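Local coordinates for kelch domain-containing protein (Colletotrichum graminicola M1.001, PDB 5C86) that probably oxidises alcohols as a copper-dependent fungal oxidase of the galactose oxidase and glyoxal oxidase family AA5, at residues 196-201 with 264-269; 329-334 with 360-365; 385-390 with 401-406. All blocks are in the same frame, centred on the assembly; numbering follows the deposited sequence. Where two conformers were deposited one is given.

Contact 1. Residues 196-201 with 264-269; sequences KKMNWY and QAVQVQ
Side-chain torsions aim Trp-200 and Met-198 at the segment 264-269. In Trp-200, CG lies opposite the carbonyl carbon and beside the backbone N (chi1 -71°), and the indole reaches across to Gln-264. In Met-198 the chain runs out straight through chi2 and then bends at chi3 (-68°), which turns CE toward two valines.

The one hydrogen bond across the contact is Trp-200 NE1 to Gln-264 O, 2.8 Å long. It is fairly straight, with an angle of 160° at the hydrogen. The oxygen lies near the indole plane, at the ring edge. The N-H in turn approaches from somewhat outside the carbonyl plane. This bond satisfies the polar atom of a buried indole.

The two segments belong to neighbouring four-stranded antiparallel sheets, the blades of the Kelch beta-propeller. Strand 197-202 is the third strand of one blade. Strand 267-270 is the fourth and outermost of the next.

The rest of the contact is apolar. Met-198 CE sits 3.8 Å from Val-266 CB, and the two side chains meet at about a right angle. The same methyl lies 3.9 Å from Val-268 CG2. Val-266 turns its CG2 branch to the indole, with CG2 3.9 Å from Trp-200 CZ2. Leu-257 of strand 254-258 touches Met-198, Val-266 and Val-268. Leu-190 of strand 188-191 touches Trp-200 and Val-266.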
loop_
_atom_site.group_PDB
_atom_site.type_symbol
_atom_site.label_atom_id
_atom_site.label_comp_id
_atom_site.label_asym_id
_atom_site.label_seq_id
_atom_site.Cartn_x
_atom_site.Cartn_y
_atom_site.Cartn_z
ATOM N N LYS A 196 -15.212 -8.765 -10.016
ATOM C CA LYS A 196 -14.665 -9.331 -11.200
ATOM C C LYS A 196 -14.826 -8.386 -12.386
ATOM O O LYS A 196 -14.087 -8.546 -13.370
ATOM C CB LYS A 196 -15.301 -10.719 -11.534
ATOM C CG LYS A 196 -16.757 -10.660 -11.856
ATOM C CD LYS A 196 -17.284 -12.090 -11.744
ATOM C CE LYS A 196 -18.737 -12.232 -11.996
ATOM N NZ LYS A 196 -19.085 -13.629 -11.528
ATOM N N LYS A 197 -15.732 -7.426 -12.318
ATOM C CA LYS A 197 -15.891 -6.368 -13.306
ATOM C C LYS A 197 -14.966 -5.206 -12.985
ATOM O O LYS A 197 -15.153 -4.527 -11.961
ATOM C CB LYS A 197 -17.317 -5.847 -13.304
ATOM C CG LYS A 197 -18.269 -6.884 -13.869
ATOM C CD LYS A 197 -19.709 -6.430 -13.791
ATOM C CE LYS A 197 -20.363 -6.681 -12.461
ATOM N NZ LYS A 197 -21.194 -5.511 -12.022
ATOM N N MET A 198 -13.941 -5.014 -13.834
ATOM C CA MET A 198 -13.023 -3.885 -13.698
ATOM C C MET A 198 -13.524 -2.677 -14.479
ATOM O O MET A 198 -14.148 -2.856 -15.528
ATOM C CB MET A 198 -11.644 -4.275 -14.219
ATOM C CG MET A 198 -11.140 -5.604 -13.668
ATOM S SD MET A 198 -9.430 -5.996 -14.063
ATOM C CE MET A 198 -9.506 -6.260 -15.831
ATOM N N ASN A 199 -13.193 -1.490 -14.040
ATOM C CA ASN A 199 -13.725 -0.236 -14.616
ATOM C C ASN A 199 -12.671 0.818 -14.606
ATOM O O ASN A 199 -11.957 1.004 -13.600
ATOM C CB ASN A 199 -14.879 0.239 -13.831
ATOM C CG ASN A 199 -16.099 -0.683 -13.969
ATOM O OD1 ASN A 199 -16.840 -0.594 -14.976
ATOM N ND2 ASN A 199 -16.263 -1.601 -13.068
ATOM N N TRP A 200 -12.614 1.585 -15.696
ATOM C CA TRP A 200 -11.869 2.798 -15.692
ATOM C C TRP A 200 -12.670 3.969 -15.203
ATOM O O TRP A 200 -13.846 4.042 -15.517
ATOM C CB TRP A 200 -11.418 3.113 -17.129
ATOM C CG TRP A 200 -10.395 2.272 -17.676
ATOM C CD1 TRP A 200 -10.529 1.278 -18.578
ATOM C CD2 TRP A 200 -8.982 2.331 -17.348
ATOM N NE1 TRP A 200 -9.310 0.732 -18.877
ATOM C CE2 TRP A 200 -8.357 1.370 -18.119
ATOM C CE3 TRP A 200 -8.213 3.120 -16.489
ATOM C CZ2 TRP A 200 -6.985 1.108 -18.031
ATOM C CZ3 TRP A 200 -6.822 2.862 -16.442
ATOM C CH2 TRP A 200 -6.260 1.883 -17.216
ATOM N N TYR A 201 -12.047 4.853 -14.417
ATOM C CA TYR A 201 -12.578 6.115 -13.979
ATOM C C TYR A 201 -11.647 7.208 -14.432
ATOM O O TYR A 201 -10.406 7.027 -14.509
ATOM C CB TYR A 201 -12.724 6.210 -12.487
ATOM C CG TYR A 201 -13.807 5.299 -11.930
ATOM C CD1 TYR A 201 -15.101 5.767 -11.822
ATOM C CD2 TYR A 201 -13.561 3.987 -11.540
ATOM C CE1 TYR A 201 -16.117 4.951 -11.330
ATOM C CE2 TYR A 201 -14.565 3.180 -11.058
ATOM C CZ TYR A 201 -15.860 3.655 -10.968
ATOM O OH TYR A 201 -16.913 2.900 -10.455
ATOM N N GLN A 264 -9.193 1.461 -22.446
ATOM C CA GLN A 264 -9.042 0.306 -23.283
ATOM C C GLN A 264 -9.019 -0.954 -22.402
ATOM O O GLN A 264 -8.813 -0.858 -21.163
ATOM C CB GLN A 264 -7.765 0.398 -24.138
ATOM C CG GLN A 264 -7.685 1.606 -25.063
ATOM C CD GLN A 264 -8.843 1.713 -26.064
ATOM O OE1 GLN A 264 -9.434 0.722 -26.486
ATOM N NE2 GLN A 264 -9.154 2.934 -26.453
ATOM N N ALA A 265 -9.350 -2.075 -22.993
ATOM C CA ALA A 265 -9.434 -3.331 -22.239
ATOM C C ALA A 265 -8.091 -3.567 -21.500
ATOM O O ALA A 265 -7.025 -3.232 -21.996
ATOM C CB ALA A 265 -9.716 -4.504 -23.161
ATOM N N VAL A 266 -8.188 -4.123 -20.290
ATOM C CA VAL A 266 -7.005 -4.547 -19.584
ATOM C C VAL A 266 -6.781 -6.005 -19.858
ATOM O O VAL A 266 -7.685 -6.815 -19.716
ATOM C CB VAL A 266 -7.216 -4.258 -18.085
ATOM C CG1 VAL A 266 -6.055 -4.841 -17.276
ATOM C CG2 VAL A 266 -7.420 -2.790 -17.864
ATOM N N GLN A 267 -5.553 -6.350 -20.185
ATOM C CA GLN A 267 -5.189 -7.719 -20.486
ATOM C C GLN A 267 -4.960 -8.484 -19.181
ATOM O O GLN A 267 -4.381 -7.915 -18.225
ATOM C CB GLN A 267 -3.988 -7.770 -21.432
ATOM C CG GLN A 267 -4.286 -7.046 -22.780
ATOM C CD GLN A 267 -5.436 -7.644 -23.589
ATOM O OE1 GLN A 267 -5.794 -8.821 -23.423
ATOM N NE2 GLN A 267 -6.021 -6.847 -24.484
ATOM N N VAL A 268 -5.475 -9.685 -19.108
ATOM C CA VAL A 268 -5.395 -10.505 -17.890
ATOM C C VAL A 268 -4.787 -11.855 -18.164
ATOM O O VAL A 268 -5.280 -12.603 -19.032
ATOM C CB VAL A 268 -6.799 -10.677 -17.254
ATOM C CG1 VAL A 268 -6.771 -11.467 -15.945
ATOM C CG2 VAL A 268 -7.471 -9.328 -17.065
ATOM N N GLN A 269 -3.762 -12.182 -17.424
ATOM C CA GLN A 269 -3.109 -13.478 -17.483
ATOM C C GLN A 269 -3.267 -14.257 -16.173
ATOM O O GLN A 269 -2.880 -13.797 -15.124
ATOM C CB GLN A 269 -1.581 -13.291 -17.738
ATOM C CG GLN A 269 -0.822 -14.590 -17.890
ATOM C CD GLN A 269 -1.379 -15.342 -19.080
ATOM O OE1 GLN A 269 -1.423 -14.782 -20.198
ATOM N NE2 GLN A 269 -1.898 -16.556 -18.845
#

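Contact 2. Residues 329-334 with 360-365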
loop_
_atom_site.group_PDB
_atom_site.type_symbol
_atom_site.label_atom_id
_atom_site.label_comp_id
_atom_site.label_asym_id
_atom_site.label_seq_id
_atom_site.Cartn_x
_atom_site.Cartn_y
_atom_site.Cartn_z
ATOM N N THR A 329 4.038 -17.341 13.806
ATOM C CA THR A 329 3.216 -18.067 14.800
ATOM C C THR A 329 1.925 -17.376 15.136
ATOM O O THR A 329 0.913 -18.049 15.395
ATOM C CB THR A 329 4.010 -18.335 16.098
ATOM O OG1 THR A 329 4.490 -17.119 16.666
ATOM C CG2 THR A 329 5.098 -19.332 15.834
ATOM N N VAL A 330 1.881 -16.071 14.987
ATOM C CA VAL A 330 0.697 -15.291 15.255
ATOM C C VAL A 330 -0.142 -15.149 13.972
ATOM O O VAL A 330 0.372 -14.659 12.969
ATOM C CB VAL A 330 1.018 -13.900 15.815
ATOM C CG1 VAL A 330 -0.213 -13.081 16.090
ATOM C CG2 VAL A 330 1.840 -14.033 17.139
ATOM N N PRO A 331 -1.444 -15.425 14.031
ATOM C CA PRO A 331 -2.311 -15.201 12.823
ATOM C C PRO A 331 -2.317 -13.741 12.450
ATOM O O PRO A 331 -2.343 -12.865 13.329
ATOM C CB PRO A 331 -3.711 -15.634 13.275
ATOM C CG PRO A 331 -3.410 -16.574 14.367
ATOM C CD PRO A 331 -2.243 -16.028 15.121
ATOM N N ARG A 332 -2.314 -13.458 11.142
ATOM C CA ARG A 332 -2.431 -12.095 10.632
ATOM C C ARG A 332 -3.610 -12.051 9.685
ATOM O O ARG A 332 -3.437 -12.112 8.487
ATOM C CB ARG A 332 -1.117 -11.703 9.940
ATOM C CG ARG A 332 0.136 -11.717 10.851
ATOM C CD ARG A 332 0.152 -10.769 12.005
ATOM N NE ARG A 332 1.388 -10.945 12.824
ATOM C CZ ARG A 332 1.539 -10.513 14.086
ATOM N NH1 ARG A 332 0.596 -9.868 14.697
ATOM N NH2 ARG A 332 2.669 -10.762 14.716
ATOM N N ASN A 333 -4.783 -11.908 10.275
ATOM C CA ASN A 333 -6.009 -12.028 9.538
ATOM C C ASN A 333 -6.637 -10.680 9.411
ATOM O O ASN A 333 -5.967 -9.724 9.045
ATOM C CB ASN A 333 -6.944 -13.112 10.147
ATOM C CG ASN A 333 -6.402 -14.486 10.086
ATOM O OD1 ASN A 333 -5.470 -14.805 9.349
ATOM N ND2 ASN A 333 -7.040 -15.384 10.871
ATOM N N TYR A 334 -7.931 -10.508 9.681
ATOM C CA TYR A 334 -8.549 -9.174 9.599
ATOM C C TYR A 334 -7.823 -8.185 10.515
ATOM O O TYR A 334 -7.459 -8.515 11.632
ATOM C CB TYR A 334 -10.030 -9.271 10.014
ATOM C CG TYR A 334 -10.861 -8.096 9.621
ATOM C CD1 TYR A 334 -11.000 -7.733 8.283
ATOM C CD2 TYR A 334 -11.602 -7.336 10.535
ATOM C CE1 TYR A 334 -11.769 -6.706 7.905
ATOM C CE2 TYR A 334 -12.414 -6.260 10.095
ATOM C CZ TYR A 334 -12.487 -5.969 8.772
ATOM O OH TYR A 334 -13.346 -4.963 8.283
ATOM N N GLU A 360 -8.015 -12.142 20.266
ATOM C CA GLU A 360 -7.669 -11.859 18.854
ATOM C C GLU A 360 -6.863 -10.575 18.683
ATOM O O GLU A 360 -6.450 -10.313 17.555
ATOM C CB GLU A 360 -8.937 -11.845 17.986
ATOM C CG GLU A 360 -9.461 -13.261 17.807
ATOM C CD GLU A 360 -10.275 -13.761 19.003
ATOM O OE1 GLU A 360 -10.931 -12.903 19.658
ATOM O OE2 GLU A 360 -10.268 -14.995 19.252
ATOM N N ASN A 361 -6.677 -9.722 19.693
ATOM C CA ASN A 361 -5.875 -8.535 19.539
ATOM C C ASN A 361 -4.409 -8.909 19.479
ATOM O O ASN A 361 -3.852 -9.640 20.343
ATOM C CB ASN A 361 -5.984 -7.643 20.736
ATOM C CG ASN A 361 -7.230 -6.913 20.812
ATOM O OD1 ASN A 361 -7.903 -6.537 19.815
ATOM N ND2 ASN A 361 -7.554 -6.559 22.058
ATOM N N HIS A 362 -3.739 -8.456 18.404
ATOM C CA HIS A 362 -2.299 -8.661 18.309
ATOM C C HIS A 362 -1.600 -7.325 18.216
ATOM O O HIS A 362 -1.678 -6.609 17.182
ATOM C CB HIS A 362 -2.044 -9.546 17.095
ATOM C CG HIS A 362 -2.747 -10.850 17.170
ATOM N ND1 HIS A 362 -2.536 -11.732 18.213
ATOM C CD2 HIS A 362 -3.707 -11.414 16.387
ATOM C CE1 HIS A 362 -3.326 -12.777 18.069
ATOM N NE2 HIS A 362 -4.024 -12.622 16.963
ATOM N N PHE A 363 -0.925 -6.911 19.296
ATOM C CA PHE A 363 -0.291 -5.568 19.356
ATOM C C PHE A 363 1.097 -5.607 18.689
ATOM O O PHE A 363 1.808 -4.655 18.684
ATOM C CB PHE A 363 -0.189 -5.023 20.807
ATOM C CG PHE A 363 -1.521 -4.735 21.466
ATOM C CD1 PHE A 363 -2.246 -5.791 22.042
ATOM C CD2 PHE A 363 -2.026 -3.460 21.521
ATOM C CE1 PHE A 363 -3.476 -5.520 22.659
ATOM C CE2 PHE A 363 -3.237 -3.187 22.127
ATOM C CZ PHE A 363 -3.935 -4.261 22.682
ATOM N N ASP A 364 1.481 -6.770 18.258
ATOM C CA ASP A 364 2.826 -7.025 17.881
ATOM C C ASP A 364 2.958 -7.219 16.338
ATOM O O ASP A 364 1.994 -7.252 15.588
ATOM C CB ASP A 364 3.333 -8.222 18.607
ATOM C CG ASP A 364 2.711 -9.521 18.098
ATOM O OD1 ASP A 364 1.523 -9.532 17.742
ATOM O OD2 ASP A 364 3.455 -10.515 17.953
ATOM N N GLY A 365 4.229 -7.275 15.951
ATOM C CA GLY A 365 4.612 -7.707 14.636
ATOM C C GLY A 365 6.092 -7.873 14.599
ATOM O O GLY A 365 6.744 -7.855 15.642
#
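The charged part of the contact joins Arg-332 to Asp-364. Arg-332 NH1 donates to Asp-364 OD1 at 3.2 Å, a salt bridge with the acceptor in the guanidinium plane. The carboxylate is met from above its own plane, and the two flat groups are turned 50° apart. Arg-332 NH2 adds weak bonds to both carboxylate oxygens. A bend at chi2 (-63°) carries the guanidinium toward the aspartate. Arg-332 NH1 also donates to Gly-350 O, so backbone and carboxylate together hold its rotation.

The apolar part is a CH-pi contact. Val-330 CG1 stands over the centre of one face of the His-362 ring, 3.5 Å from its centroid. Glu-360 O lies above the opposite face, toward the rim. The same valine methyl also lies over one face of the Arg-332 guanidinium, toward its rim.

His-362 NE2 is hydrogen-bonded to Asp-305 OD2, which fixes the ring's rotation. Pro-331 O approaches His-362 CD2 at 3.6 Å.

The segment 329-334 is the loop entering strand 336-340, and strand 364-369 lies in the same propeller blade. The side chain of His-362 is about 8 Å from that of His-335, which binds copper in the metal-bound protein. No copper is present here. The contact thus lies near the copper site.

Contact 3. Residues 385-390 with 401-406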
loop_
_atom_site.group_PDB
_atom_site.type_symbol
_atom_site.label_atom_id
_atom_site.label_comp_id
_atom_site.label_asym_id
_atom_site.label_seq_id
_atom_site.Cartn_x
_atom_site.Cartn_y
_atom_site.Cartn_z
ATOM N N PRO A 385 25.370 -2.879 -0.658
ATOM C CA PRO A 385 25.891 -1.631 -1.190
ATOM C C PRO A 385 25.289 -0.428 -0.482
ATOM O O PRO A 385 24.325 -0.564 0.290
ATOM C CB PRO A 385 25.472 -1.739 -2.675
ATOM C CG PRO A 385 24.216 -2.503 -2.655
ATOM C CD PRO A 385 24.319 -3.478 -1.495
ATOM N N VAL A 386 25.869 0.747 -0.681
ATOM C CA VAL A 386 25.479 1.983 -0.043
ATOM C C VAL A 386 25.356 3.126 -1.116
ATOM O O VAL A 386 26.301 3.345 -1.857
ATOM C CB VAL A 386 26.508 2.393 1.008
ATOM C CG1 VAL A 386 26.184 3.730 1.618
ATOM C CG2 VAL A 386 26.592 1.287 2.122
ATOM N N ILE A 387 24.250 3.860 -1.076
ATOM C CA ILE A 387 24.150 5.111 -1.840
ATOM C C ILE A 387 24.804 6.205 -1.028
ATOM O O ILE A 387 24.321 6.515 0.101
ATOM C CB ILE A 387 22.690 5.474 -2.151
ATOM C CG1 ILE A 387 22.122 4.381 -2.993
ATOM C CG2 ILE A 387 22.628 6.899 -2.822
ATOM C CD1 ILE A 387 20.629 4.583 -3.297
ATOM N N GLN A 388 25.921 6.722 -1.600
ATOM C CA GLN A 388 26.746 7.820 -1.071
ATOM C C GLN A 388 26.149 9.203 -1.364
ATOM O O GLN A 388 26.197 10.120 -0.542
ATOM C CB GLN A 388 28.167 7.767 -1.666
ATOM C CG GLN A 388 29.094 8.839 -1.052
ATOM C CD GLN A 388 30.417 8.976 -1.776
ATOM O OE1 GLN A 388 30.703 8.243 -2.711
ATOM N NE2 GLN A 388 31.238 9.930 -1.339
ATOM N N SER A 389 25.553 9.364 -2.540
ATOM C CA SER A 389 24.890 10.647 -2.823
ATOM C C SER A 389 23.742 10.506 -3.849
ATOM O O SER A 389 23.720 9.550 -4.604
ATOM C CB SER A 389 25.944 11.686 -3.267
ATOM O OG SER A 389 26.501 11.384 -4.512
ATOM N N LEU A 390 22.799 11.442 -3.821
ATOM C CA LEU A 390 21.901 11.694 -4.966
ATOM C C LEU A 390 22.171 13.120 -5.398
ATOM O O LEU A 390 22.400 14.042 -4.570
ATOM C CB LEU A 390 20.455 11.588 -4.595
ATOM C CG LEU A 390 19.972 10.266 -4.080
ATOM C CD1 LEU A 390 18.492 10.307 -3.828
ATOM C CD2 LEU A 390 20.272 9.117 -5.072
ATOM N N ILE A 401 18.514 11.810 -12.265
ATOM C CA ILE A 401 19.080 11.718 -10.939
ATOM C C ILE A 401 20.383 10.929 -11.095
ATOM O O ILE A 401 20.379 9.805 -11.630
ATOM C CB ILE A 401 18.204 10.941 -9.992
ATOM C CG1 ILE A 401 16.880 11.654 -9.792
ATOM C CG2 ILE A 401 18.837 10.849 -8.590
ATOM C CD1 ILE A 401 15.924 10.790 -8.941
ATOM N N THR A 402 21.486 11.491 -10.639
ATOM C CA THR A 402 22.713 10.768 -10.569
ATOM C C THR A 402 22.866 10.192 -9.140
ATOM O O THR A 402 22.798 10.962 -8.158
ATOM C CB THR A 402 23.937 11.637 -10.936
ATOM O OG1 THR A 402 23.776 12.081 -12.298
ATOM C CG2 THR A 402 25.222 10.846 -10.856
ATOM N N ILE A 403 23.109 8.898 -9.066
ATOM C CA ILE A 403 23.202 8.117 -7.851
ATOM C C ILE A 403 24.676 7.779 -7.716
ATOM O O ILE A 403 25.190 7.116 -8.615
ATOM C CB ILE A 403 22.376 6.857 -7.946
ATOM C CG1 ILE A 403 20.911 7.165 -8.274
ATOM C CG2 ILE A 403 22.534 6.028 -6.632
ATOM C CD1 ILE A 403 20.222 6.155 -9.124
ATOM N N THR A 404 25.310 8.149 -6.630
ATOM C CA THR A 404 26.754 7.740 -6.475
ATOM C C THR A 404 26.817 6.672 -5.381
ATOM O O THR A 404 26.376 6.915 -4.279
ATOM C CB THR A 404 27.561 8.940 -6.054
ATOM O OG1 THR A 404 27.415 9.962 -7.056
ATOM C CG2 THR A 404 29.017 8.567 -5.929
ATOM N N MET A 405 27.320 5.522 -5.749
ATOM C CA MET A 405 27.488 4.346 -4.898
ATOM C C MET A 405 28.814 4.430 -4.211
ATOM O O MET A 405 29.811 4.885 -4.789
ATOM C CB MET A 405 27.363 3.062 -5.688
ATOM C CG MET A 405 26.065 2.955 -6.509
ATOM S SD MET A 405 24.577 3.151 -5.477
ATOM C CE MET A 405 24.792 1.721 -4.422
ATOM N N GLN A 406 28.856 3.885 -3.015
ATOM C CA GLN A 406 30.100 3.822 -2.226
ATOM C C GLN A 406 31.175 2.983 -2.880
ATOM O O GLN A 406 32.367 3.413 -2.895
ATOM C CB GLN A 406 29.748 3.301 -0.843
ATOM C CG GLN A 406 30.974 3.232 0.104
ATOM C CD GLN A 406 30.489 2.675 1.423
ATOM O OE1 GLN A 406 29.891 3.380 2.154
ATOM N NE2 GLN A 406 30.568 1.385 1.604
HETATM O O HOH W 1 25.237 11.710 -7.013
#
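Met-405 folds back over Pro-385 and Ile-387 on the tight, buried side of this strand pair. Bends at chi2 (-56°) and chi3 (-63°) curl its chain and bring CE within 3.9 Å of Pro-385 CB. Its SD lies 3.7 Å from Ile-387 CG1. Further along, the CG2 methyls of Ile-387 and Ile-403 touch. Leu-390 lies alongside Ile-403, pointing the same way, with Leu-390 CD2 3.8 Å from Ile-403 CG1.

The backbones run antiparallel, with a classic beta bulge. Gln-388 and Ser-389 both face Thr-404, and both of their N-H groups grip Thr-404 O. The bond from Gln-388 N to Thr-404 O is 2.7 Å but bent, at 136°. The one from Ser-389 N arrives in the carbonyl plane, on a lone pair. Thr-404 N returns a bond to Ser-389 O, and Gln-406 N reaches Val-386 O at 2.9 Å.

The other side is looser and wetter. One water is held by Thr-404 OG1, by Thr-402 O, to which it donates, and by Ser-389 OG in one of two conformers. Thr-404 OG1 also bonds Ser-444 OG. Gln-388 and Gln-406 are exposed. Gln-388, in one of its two conformers, runs beside Thr-404, while Gln-406 crosses the branches of Val-386.

The pair belongs to the early set domain. Strand 400-405 lies between strands 387-390 and 444-448 and pairs antiparallel with both. Leu-463 of strand 459-466 packs on Leu-390, Ile-401 and Ile-403, and Gln-476 of strand 476-481 touches Ile-387 and Leu-390.

How the contacts relate
The three contacts follow in series from the N terminus; none nests in or crosses another. Contact 1 closes a loop of 62 residues and joins two successive propeller blades. Contact 2 closes 25 residues, which include strands 336-340 and 346-350, and ties the approach to one blade to a later strand of that blade, near the copper site, empty here. The chain leaves along strand 364-369, and the next strand, 387-390, opens contact 3. That contact closes just 10 residues within the early set domain. The contacts are far apart: their centres are 34 to 39 Å from one another, and no two touch.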